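Local coordinates for protein UTP--glucose-1-phosphate uridylyltransferase (Acinetobacter baumannii, PDB 6IKX) that catalyses the reaction of UTP with alpha-D-glucose 1-phosphate to give UDP-alpha-D-glucose and diphosphate, and may play a role in stationary-phase survival, at residues M1-V6 with G47-I52; S144-R149 with R209-A214; Q154-M159 with D244-Y249. The protein carries 1 engineered substitution. All coordinates share one frame; numbering follows the deposited sequence.

Contact 1 of 3, residues M1-V6 with G47-I52; sequences MIKKAV and GIEQII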
loop_
_atom_site.group_PDB
_atom_site.type_symbol
_atom_site.label_atom_id
_atom_site.label_comp_id
_atom_site.label_asym_id
_atom_site.label_seq_id
_atom_site.Cartn_x
_atom_site.Cartn_y
_atom_site.Cartn_z
ATOM N N MET A 1 -25.576 -12.163 -22.995
ATOM C CA MET A 1 -26.505 -12.794 -22.015
ATOM C C MET A 1 -25.865 -12.771 -20.613
ATOM O O MET A 1 -26.267 -11.921 -19.827
ATOM C CB MET A 1 -26.836 -14.227 -22.439
ATOM C CG MET A 1 -27.965 -14.331 -23.439
ATOM S SD MET A 1 -29.601 -14.225 -22.646
ATOM C CE MET A 1 -30.455 -15.601 -23.428
ATOM N N ILE A 2 -24.890 -13.639 -20.306
ATOM C CA ILE A 2 -24.090 -13.558 -19.033
ATOM C C ILE A 2 -22.835 -12.713 -19.280
ATOM O O ILE A 2 -21.905 -13.222 -19.952
ATOM C CB ILE A 2 -23.718 -14.949 -18.468
ATOM C CG1 ILE A 2 -24.938 -15.858 -18.259
ATOM C CG2 ILE A 2 -22.884 -14.809 -17.196
ATOM C CD1 ILE A 2 -26.022 -15.330 -17.334
ATOM N N LYS A 3 -22.804 -11.492 -18.736
ATOM C CA LYS A 3 -21.723 -10.490 -18.947
ATOM C C LYS A 3 -20.933 -10.196 -17.652
ATOM O O LYS A 3 -19.859 -9.560 -17.760
ATOM C CB LYS A 3 -22.318 -9.190 -19.502
ATOM C CG LYS A 3 -23.090 -9.301 -20.814
ATOM C CD LYS A 3 -22.241 -9.621 -22.047
ATOM C CE LYS A 3 -22.229 -11.094 -22.427
ATOM N NZ LYS A 3 -22.261 -11.316 -23.897
ATOM N N LYS A 4 -21.460 -10.564 -16.479
ATOM C CA LYS A 4 -20.851 -10.316 -15.145
ATOM C C LYS A 4 -20.322 -11.601 -14.471
ATOM O O LYS A 4 -20.932 -12.655 -14.596
ATOM C CB LYS A 4 -21.887 -9.676 -14.236
ATOM C CG LYS A 4 -22.518 -8.458 -14.832
ATOM C CD LYS A 4 -23.402 -7.752 -13.878
ATOM C CE LYS A 4 -23.851 -6.438 -14.472
ATOM N NZ LYS A 4 -24.316 -5.557 -13.392
ATOM N N ALA A 5 -19.208 -11.490 -13.762
ATOM C CA ALA A 5 -18.602 -12.572 -12.959
ATOM C C ALA A 5 -18.099 -11.970 -11.653
ATOM O O ALA A 5 -17.405 -10.959 -11.708
ATOM C CB ALA A 5 -17.500 -13.271 -13.719
ATOM N N VAL A 6 -18.426 -12.618 -10.544
ATOM C CA VAL A 6 -17.926 -12.287 -9.183
ATOM C C VAL A 6 -16.711 -13.175 -8.884
ATOM O O VAL A 6 -16.865 -14.395 -9.020
ATOM C CB VAL A 6 -19.060 -12.460 -8.165
ATOM C CG1 VAL A 6 -18.537 -12.343 -6.732
ATOM C CG2 VAL A 6 -20.166 -11.449 -8.457
ATOM N N GLY A 47 -16.967 -14.807 -22.598
ATOM C CA GLY A 47 -17.737 -13.604 -22.950
ATOM C C GLY A 47 -18.022 -12.730 -21.749
ATOM O O GLY A 47 -18.902 -11.860 -21.875
ATOM N N ILE A 48 -17.312 -12.907 -20.625
ATOM C CA ILE A 48 -17.497 -11.982 -19.469
ATOM C C ILE A 48 -16.893 -10.631 -19.854
ATOM O O ILE A 48 -15.829 -10.586 -20.524
ATOM C CB ILE A 48 -16.929 -12.547 -18.144
ATOM C CG1 ILE A 48 -17.598 -13.874 -17.762
ATOM C CG2 ILE A 48 -17.016 -11.512 -17.010
ATOM C CD1 ILE A 48 -19.083 -13.754 -17.478
ATOM N N GLU A 49 -17.534 -9.570 -19.395
ATOM C CA GLU A 49 -17.168 -8.171 -19.714
ATOM C C GLU A 49 -16.878 -7.354 -18.462
ATOM O O GLU A 49 -16.167 -6.353 -18.608
ATOM C CB GLU A 49 -18.321 -7.524 -20.487
ATOM C CG GLU A 49 -18.360 -7.999 -21.932
ATOM C CD GLU A 49 -19.443 -7.404 -22.812
ATOM O OE1 GLU A 49 -20.256 -6.589 -22.307
ATOM O OE2 GLU A 49 -19.477 -7.785 -23.993
ATOM N N GLN A 50 -17.505 -7.699 -17.334
ATOM C CA GLN A 50 -17.383 -7.002 -16.035
ATOM C C GLN A 50 -16.880 -8.012 -14.996
ATOM O O GLN A 50 -17.679 -8.962 -14.630
ATOM C CB GLN A 50 -18.714 -6.393 -15.601
ATOM C CG GLN A 50 -18.567 -5.333 -14.505
ATOM C CD GLN A 50 -19.895 -4.836 -13.986
ATOM O OE1 GLN A 50 -20.869 -5.579 -13.845
ATOM N NE2 GLN A 50 -19.952 -3.551 -13.700
ATOM N N ILE A 51 -15.598 -7.855 -14.605
ATOM C CA ILE A 51 -14.905 -8.647 -13.548
ATOM C C ILE A 51 -15.190 -7.950 -12.222
ATOM O O ILE A 51 -14.799 -6.794 -12.057
ATOM C CB ILE A 51 -13.408 -8.801 -13.868
ATOM C CG1 ILE A 51 -13.202 -9.669 -15.116
ATOM C CG2 ILE A 51 -12.633 -9.372 -12.679
ATOM C CD1 ILE A 51 -13.825 -11.046 -15.005
ATOM N N ILE A 52 -15.945 -8.589 -11.338
ATOM C CA ILE A 52 -16.328 -7.997 -10.024
ATOM C C ILE A 52 -15.490 -8.681 -8.949
ATOM O O ILE A 52 -15.866 -9.803 -8.559
ATOM C CB ILE A 52 -17.837 -8.141 -9.769
ATOM C CG1 ILE A 52 -18.640 -7.668 -10.986
ATOM C CG2 ILE A 52 -18.242 -7.402 -8.490
ATOM C CD1 ILE A 52 -20.133 -7.891 -10.883
#

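Contact 2 of 3, residues S144-R149 with R209-A214; sequences SRMISR and RYVLPA. With SO4 (sulfate ion), chain I.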
loop_
_atom_site.group_PDB
_atom_site.type_symbol
_atom_site.label_atom_id
_atom_site.label_comp_id
_atom_site.label_asym_id
_atom_site.label_seq_id
_atom_site.Cartn_x
_atom_site.Cartn_y
_atom_site.Cartn_z
ATOM N N SER A 144 -17.687 -21.376 -20.657
ATOM C CA SER A 144 -18.490 -20.958 -21.829
ATOM C C SER A 144 -19.539 -22.036 -22.119
ATOM O O SER A 144 -20.726 -21.691 -22.279
ATOM C CB SER A 144 -17.586 -20.673 -22.983
ATOM O OG SER A 144 -18.123 -21.180 -24.181
ATOM N N ARG A 145 -19.135 -23.306 -22.165
ATOM C CA ARG A 145 -20.096 -24.424 -22.319
ATOM C C ARG A 145 -21.198 -24.267 -21.280
ATOM O O ARG A 145 -22.375 -24.332 -21.642
ATOM C CB ARG A 145 -19.438 -25.773 -22.068
ATOM C CG ARG A 145 -18.788 -26.361 -23.302
ATOM C CD ARG A 145 -17.757 -27.347 -22.836
ATOM N NE ARG A 145 -16.616 -27.198 -23.692
ATOM C CZ ARG A 145 -16.472 -27.813 -24.844
ATOM N NH1 ARG A 145 -17.406 -28.645 -25.264
ATOM N NH2 ARG A 145 -15.393 -27.596 -25.570
ATOM N N MET A 146 -20.790 -24.111 -20.021
ATOM C CA MET A 146 -21.696 -24.070 -18.849
ATOM C C MET A 146 -22.613 -22.834 -18.901
ATOM O O MET A 146 -23.766 -22.987 -18.534
ATOM C CB MET A 146 -20.883 -24.107 -17.553
ATOM C CG MET A 146 -21.747 -24.004 -16.326
ATOM S SD MET A 146 -20.894 -24.524 -14.837
ATOM C CE MET A 146 -20.509 -22.937 -14.098
ATOM N N ILE A 147 -22.136 -21.658 -19.321
ATOM C CA ILE A 147 -22.973 -20.415 -19.459
ATOM C C ILE A 147 -24.058 -20.680 -20.525
ATOM O O ILE A 147 -25.258 -20.360 -20.287
ATOM C CB ILE A 147 -22.102 -19.161 -19.756
ATOM C CG1 ILE A 147 -21.284 -18.757 -18.521
ATOM C CG2 ILE A 147 -22.930 -17.978 -20.261
ATOM C CD1 ILE A 147 -20.179 -17.757 -18.762
ATOM N N SER A 148 -23.680 -21.269 -21.654
ATOM C CA SER A 148 -24.632 -21.502 -22.768
ATOM C C SER A 148 -25.718 -22.458 -22.249
ATOM O O SER A 148 -26.914 -22.105 -22.247
ATOM C CB SER A 148 -23.925 -21.955 -24.032
ATOM O OG SER A 148 -23.794 -23.348 -24.053
ATOM N N ARG A 149 -25.334 -23.564 -21.637
ATOM C CA ARG A 149 -26.356 -24.388 -20.974
ATOM C C ARG A 149 -27.243 -23.502 -20.080
ATOM O O ARG A 149 -28.463 -23.726 -20.071
ATOM C CB ARG A 149 -25.694 -25.531 -20.222
ATOM C CG ARG A 149 -26.692 -26.377 -19.453
ATOM C CD ARG A 149 -27.561 -27.207 -20.380
ATOM N NE ARG A 149 -28.787 -27.587 -19.697
ATOM C CZ ARG A 149 -29.725 -28.374 -20.194
ATOM N NH1 ARG A 149 -29.595 -28.897 -21.404
ATOM N NH2 ARG A 149 -30.781 -28.656 -19.457
ATOM N N ARG A 209 -16.977 -23.123 -9.899
ATOM C CA ARG A 209 -17.548 -22.358 -11.032
ATOM C C ARG A 209 -19.076 -22.458 -10.963
ATOM O O ARG A 209 -19.619 -23.552 -10.839
ATOM C CB ARG A 209 -16.988 -22.856 -12.372
ATOM C CG ARG A 209 -15.469 -22.770 -12.501
ATOM C CD ARG A 209 -14.952 -21.341 -12.616
ATOM N NE ARG A 209 -13.518 -21.283 -12.924
ATOM C CZ ARG A 209 -12.528 -21.117 -12.034
ATOM N NH1 ARG A 209 -12.763 -21.005 -10.739
ATOM N NH2 ARG A 209 -11.290 -21.055 -12.454
ATOM N N TYR A 210 -19.747 -21.322 -11.020
ATOM C CA TYR A 210 -21.213 -21.222 -10.886
ATOM C C TYR A 210 -21.728 -20.210 -11.914
ATOM O O TYR A 210 -21.045 -19.227 -12.242
ATOM C CB TYR A 210 -21.627 -20.812 -9.470
ATOM C CG TYR A 210 -21.013 -21.608 -8.342
ATOM C CD1 TYR A 210 -19.670 -21.467 -7.991
ATOM C CD2 TYR A 210 -21.777 -22.486 -7.601
ATOM C CE1 TYR A 210 -19.109 -22.198 -6.953
ATOM C CE2 TYR A 210 -21.237 -23.199 -6.541
ATOM C CZ TYR A 210 -19.903 -23.050 -6.211
ATOM O OH TYR A 210 -19.399 -23.748 -5.165
ATOM N N VAL A 211 -22.922 -20.479 -12.425
ATOM C CA VAL A 211 -23.803 -19.456 -13.052
ATOM C C VAL A 211 -25.106 -19.514 -12.275
ATOM O O VAL A 211 -25.610 -20.606 -12.123
ATOM C CB VAL A 211 -23.992 -19.744 -14.542
ATOM C CG1 VAL A 211 -24.708 -18.596 -15.227
ATOM C CG2 VAL A 211 -22.666 -20.068 -15.195
ATOM N N LEU A 212 -25.539 -18.382 -11.735
ATOM C CA LEU A 212 -26.639 -18.243 -10.754
ATOM C C LEU A 212 -27.513 -17.091 -11.213
ATOM O O LEU A 212 -27.046 -16.165 -11.871
ATOM C CB LEU A 212 -26.091 -17.911 -9.362
ATOM C CG LEU A 212 -24.979 -18.800 -8.817
ATOM C CD1 LEU A 212 -24.372 -18.162 -7.580
ATOM C CD2 LEU A 212 -25.479 -20.193 -8.488
ATOM N N PRO A 213 -28.809 -17.126 -10.893
ATOM C CA PRO A 213 -29.664 -15.965 -11.072
ATOM C C PRO A 213 -29.471 -14.939 -9.956
ATOM O O PRO A 213 -28.955 -15.280 -8.948
ATOM C CB PRO A 213 -31.074 -16.585 -11.026
ATOM C CG PRO A 213 -30.920 -17.766 -10.107
ATOM C CD PRO A 213 -29.546 -18.311 -10.441
ATOM N N ALA A 214 -29.925 -13.719 -10.195
ATOM C CA ALA A 214 -29.805 -12.558 -9.291
ATOM C C ALA A 214 -30.635 -12.803 -8.043
ATOM O O ALA A 214 -30.308 -12.198 -6.997
ATOM C CB ALA A 214 -30.267 -11.313 -10.001
HETATM S S SO4 I . -16.140 -30.993 -28.514
HETATM O O1 SO4 I . -16.430 -29.589 -28.383
HETATM O O2 SO4 I . -15.958 -31.304 -29.905
HETATM O O3 SO4 I . -17.245 -31.757 -27.999
HETATM O O4 SO4 I . -14.937 -31.325 -27.784
#

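Contact 3 of 3, residues Q154-M159 with D244-Y249; sequences QAAQIM and DTVEAY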
loop_
_atom_site.group_PDB
_atom_site.type_symbol
_atom_site.label_atom_id
_atom_site.label_comp_id
_atom_site.label_asym_id
_atom_site.label_seq_id
_atom_site.Cartn_x
_atom_site.Cartn_y
_atom_site.Cartn_z
ATOM N N GLN A 154 -32.063 -21.905 -18.411
ATOM C CA GLN A 154 -32.500 -20.973 -17.335
ATOM C C GLN A 154 -32.490 -21.715 -15.989
ATOM O O GLN A 154 -33.227 -21.286 -15.072
ATOM C CB GLN A 154 -33.868 -20.395 -17.720
ATOM C CG GLN A 154 -34.025 -18.893 -17.486
ATOM C CD GLN A 154 -33.026 -17.990 -18.175
ATOM O OE1 GLN A 154 -32.938 -16.810 -17.840
ATOM N NE2 GLN A 154 -32.273 -18.506 -19.145
ATOM N N ALA A 155 -31.673 -22.775 -15.879
ATOM C CA ALA A 155 -31.373 -23.542 -14.645
ATOM C C ALA A 155 -29.963 -23.189 -14.148
ATOM O O ALA A 155 -29.013 -23.206 -14.969
ATOM C CB ALA A 155 -31.438 -25.025 -14.919
ATOM N N ALA A 156 -29.812 -22.946 -12.848
ATOM C CA ALA A 156 -28.504 -22.607 -12.249
ATOM C C ALA A 156 -27.552 -23.768 -12.556
ATOM O O ALA A 156 -28.031 -24.897 -12.703
ATOM C CB ALA A 156 -28.625 -22.327 -10.778
ATOM N N GLN A 157 -26.281 -23.451 -12.753
ATOM C CA GLN A 157 -25.218 -24.418 -13.096
ATOM C C GLN A 157 -24.191 -24.417 -11.959
ATOM O O GLN A 157 -23.795 -23.314 -11.474
ATOM C CB GLN A 157 -24.615 -24.069 -14.462
ATOM C CG GLN A 157 -25.644 -23.980 -15.597
ATOM C CD GLN A 157 -26.274 -25.308 -15.980
ATOM O OE1 GLN A 157 -25.584 -26.308 -16.250
ATOM N NE2 GLN A 157 -27.606 -25.337 -15.990
ATOM N N ILE A 158 -23.839 -25.616 -11.511
ATOM C CA ILE A 158 -22.704 -25.896 -10.589
ATOM C C ILE A 158 -21.706 -26.770 -11.355
ATOM O O ILE A 158 -22.045 -27.908 -11.744
ATOM C CB ILE A 158 -23.190 -26.535 -9.280
ATOM C CG1 ILE A 158 -23.827 -25.520 -8.332
ATOM C CG2 ILE A 158 -22.064 -27.251 -8.579
ATOM C CD1 ILE A 158 -25.152 -24.970 -8.766
ATOM N N MET A 159 -20.518 -26.245 -11.628
ATOM C CA MET A 159 -19.479 -27.048 -12.323
ATOM C C MET A 159 -18.981 -28.133 -11.350
ATOM O O MET A 159 -18.783 -27.816 -10.156
ATOM C CB MET A 159 -18.332 -26.168 -12.834
ATOM C CG MET A 159 -17.322 -26.941 -13.691
ATOM S SD MET A 159 -16.006 -25.961 -14.438
ATOM C CE MET A 159 -16.965 -24.713 -15.293
ATOM N N ASP A 244 -36.803 -23.475 -8.390
ATOM C CA ASP A 244 -35.955 -23.480 -9.601
ATOM C C ASP A 244 -35.251 -24.826 -9.717
ATOM O O ASP A 244 -35.036 -25.492 -8.709
ATOM C CB ASP A 244 -35.016 -22.265 -9.643
ATOM C CG ASP A 244 -35.683 -20.889 -9.778
ATOM O OD1 ASP A 244 -36.221 -20.388 -8.783
ATOM O OD2 ASP A 244 -35.628 -20.293 -10.868
ATOM N N THR A 245 -35.037 -25.252 -10.951
ATOM C CA THR A 245 -34.118 -26.346 -11.306
ATOM C C THR A 245 -32.710 -25.812 -11.056
ATOM O O THR A 245 -32.473 -24.606 -11.261
ATOM C CB THR A 245 -34.300 -26.805 -12.762
ATOM O OG1 THR A 245 -35.696 -27.056 -12.935
ATOM C CG2 THR A 245 -33.472 -28.026 -13.113
ATOM N N VAL A 246 -31.855 -26.693 -10.561
ATOM C CA VAL A 246 -30.398 -26.504 -10.411
ATOM C C VAL A 246 -29.766 -27.727 -11.092
ATOM O O VAL A 246 -30.226 -28.835 -10.860
ATOM C CB VAL A 246 -30.061 -26.376 -8.916
ATOM C CG1 VAL A 246 -28.630 -25.920 -8.673
ATOM C CG2 VAL A 246 -31.047 -25.447 -8.226
ATOM N N GLU A 247 -28.804 -27.516 -11.969
ATOM C CA GLU A 247 -28.138 -28.605 -12.702
ATOM C C GLU A 247 -26.647 -28.605 -12.371
ATOM O O GLU A 247 -26.048 -27.550 -12.075
ATOM C CB GLU A 247 -28.288 -28.430 -14.202
ATOM C CG GLU A 247 -29.723 -28.458 -14.674
ATOM C CD GLU A 247 -29.850 -28.292 -16.173
ATOM O OE1 GLU A 247 -28.882 -27.817 -16.814
ATOM O OE2 GLU A 247 -30.887 -28.676 -16.698
ATOM N N ALA A 248 -26.086 -29.786 -12.426
ATOM C CA ALA A 248 -24.656 -30.053 -12.282
ATOM C C ALA A 248 -24.111 -30.235 -13.696
ATOM O O ALA A 248 -24.653 -31.061 -14.446
ATOM C CB ALA A 248 -24.488 -31.253 -11.389
ATOM N N TYR A 249 -23.161 -29.378 -14.060
ATOM C CA TYR A 249 -22.462 -29.329 -15.360
ATOM C C TYR A 249 -21.092 -29.963 -15.142
ATOM O O TYR A 249 -20.319 -29.439 -14.320
ATOM C CB TYR A 249 -22.311 -27.890 -15.890
ATOM C CG TYR A 249 -21.296 -27.824 -17.002
ATOM C CD1 TYR A 249 -21.620 -28.182 -18.298
ATOM C CD2 TYR A 249 -19.966 -27.569 -16.712
ATOM C CE1 TYR A 249 -20.658 -28.205 -19.295
ATOM C CE2 TYR A 249 -18.989 -27.629 -17.685
ATOM C CZ TYR A 249 -19.335 -27.935 -18.982
ATOM O OH TYR A 249 -18.350 -27.955 -19.918
#

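Contact 1 of 3, residues M1-V6 with G47-I52
Strands 4-6 and 50-52 run parallel, 17° between their directions and 4.9 Å apart at closest approach, pairing Lys4 with Gln50, Ala5 with Ile51 and Val6 with Ile52. The backbone bonds alternate: Gln50 N donates to Lys3 O, Ala5 N to Gln50 O at 3.1 Å, and Ile52 N to Ala5 O at 2.8 Å. Lys3 O is gripped twice, since Glu49 N also reaches it at 2.8 Å, tilted 28° from the carbonyl plane, where the chain has yet to settle into the strand. Just before, Gly47, with positive phi, closes helix 35-44 as the C-prime residue of a Schellman motif.

Ile48, just before the strand, packs with its CG2 on Ala5 CB at 3.8 Å, while its CD1 touches Ile2 CG2 at 4.0 Å. On the face carrying Lys4, Gln50, Val6 and Ile52, the extended chain of Lys4 lies alongside Gln50, with CE 3.2 Å from Gln50 OE1; its NZ is instead bonded to Val119 O. Lys3 and Glu49, both partly exposed, run together, CD of Lys3 against the carboxylate; NZ stays too far from it for a salt bridge.

Strand 125-128 flanks strand 4-8 on its other side, the backbone of Ser97 pairs with Glu49 and Ile51, helix 117-120 covers Val6, Gln50 and Ile52, helix 142-153 packs on Ile2, and Ser118 of the second subunit packs on Gln50.

Contact 2 of 3, residues S144-R149 with R209-A214
Met146 reaches from helix 144-149 to the backbone of strand 209-212, and its side chain makes most of the helix side of the contact. CB leaves the helix toward the strand. CG, anti to the backbone N (chi1 177°), comes within 4.2 Å of Val211 CG2, and the chain stays extended through SD before turning at chi3 (103°). That turn lays the terminal methyl CE on the strand: it meets Arg209 O at 3.4 Å, Tyr210 N at 3.6 Å and Arg209 CB at 3.9 Å, with Val211 CG2 also beside it. Met146 and Val211 run antiparallel past one another, the thioether methyl ending at the peptide link between Arg209 and Tyr210.

Val211 CG2 is shared, because Ile147 CG1 touches the same methyl at 3.8 Å, Ile147 standing roughly perpendicular to Val211. No hydrogen bond joins helix and strand, and the five touching residues are all buried. Arg209 starts toward the helix, but its chain bends at chi2 and carries the guanidinium elsewhere, to a salt bridge with Glu42 and to the carbonyls of Leu129 and Val132. Away from the strand, Arg145 NH1 makes a weak bond of 3.4 Å to O1 of a sulfate ion, probably from the crystallisation liquor, at the guanidinium edge, while its NH2 bonds to the carbonyl of Gln140.

The helix axis passes 8.9 Å from the strand axis at an angle of 21°, so the helix lies nearly along the strand it covers. Strand 209-212 is hydrogen-bonded between strands 125-128 and 156-162. Such a helix laid over a central mixed sheet belongs to the alpha/beta architecture of the GT-A nucleotidyltransferases.

Contact 3 of 3, residues Q154-M159 with D244-Y249
Gln157 and Glu247 project together from adjacent strands, and the amide NE2 gives a nearly straight bond to Glu247 OE1 (2.9 Å, 174° at the hydrogen). OE1 lies in the amide plane, yet the donor arrives from above the carboxylate plane, the two flat groups standing 83° apart. NE2 also bonds to Ala155 O at 2.8 Å, well above that carbonyl's plane, and the two bonds together fix the rotation of the amide. The fold of the side chain at chi2 (-68°) brings it back over its own strand to reach this oxygen.

Ala155 CB packs on Glu247 CD at 3.8 Å. On the face of Gln157 and Glu247, farther along, Met159 CG approaches the edge of the Tyr249 ring, 4.1 Å from CD2. The face behind is apolar: Val246 CG1 touches Ile158 CD1 at 3.6 Å and also meets Ala156 CB.

Beneath these side chains the strands run parallel, pairing Ala156 with Val246 through to Met159 with Tyr249. Glu247 N donates to Ala156 O at 2.8 Å, Ile158 N to Glu247 O at 3.0 Å, and Tyr249 N to Ile158 O. Strands 209-212 and 184-187 continue the sheet beyond them.

The second shell holds the polar ends: Arg149 forms a salt bridge with Glu247 OE2, Ser185 OG bonds to Gln157 OE1, and Asp142 OD1 bonds to Tyr249 OH. Glu247 thus joins the strand pair to helix 142-153 through Arg149. Both carboxylate oxygens and both polar atoms of the amide have partners within the protein. The arginine and the amide would be expected to stabilise the buried carboxylate in its charged form.

How the contacts relate
All three contacts are buried and reach one mixed sheet, but contact 1 lies about 18 Å from contact 3 between centres. Contacts 1 and 3 are parallel strand pairs held by backbone bonds; contact 2 is apolar helix-on-sheet packing without a hydrogen bond between helix and strand, and it bridges them. Ile2 CG1 of contact 1 packs 3.5 Å from Ile147 CG2 of contact 2, and the helix also carries the arginine that meets the carboxylate of contact 3. Helix 142-153 leads directly into strand 156-162, which neighbours strand 209-212. Contact 3 buries a carboxylate that is probably charged, whereas the lysines of contact 1 remain partly exposed.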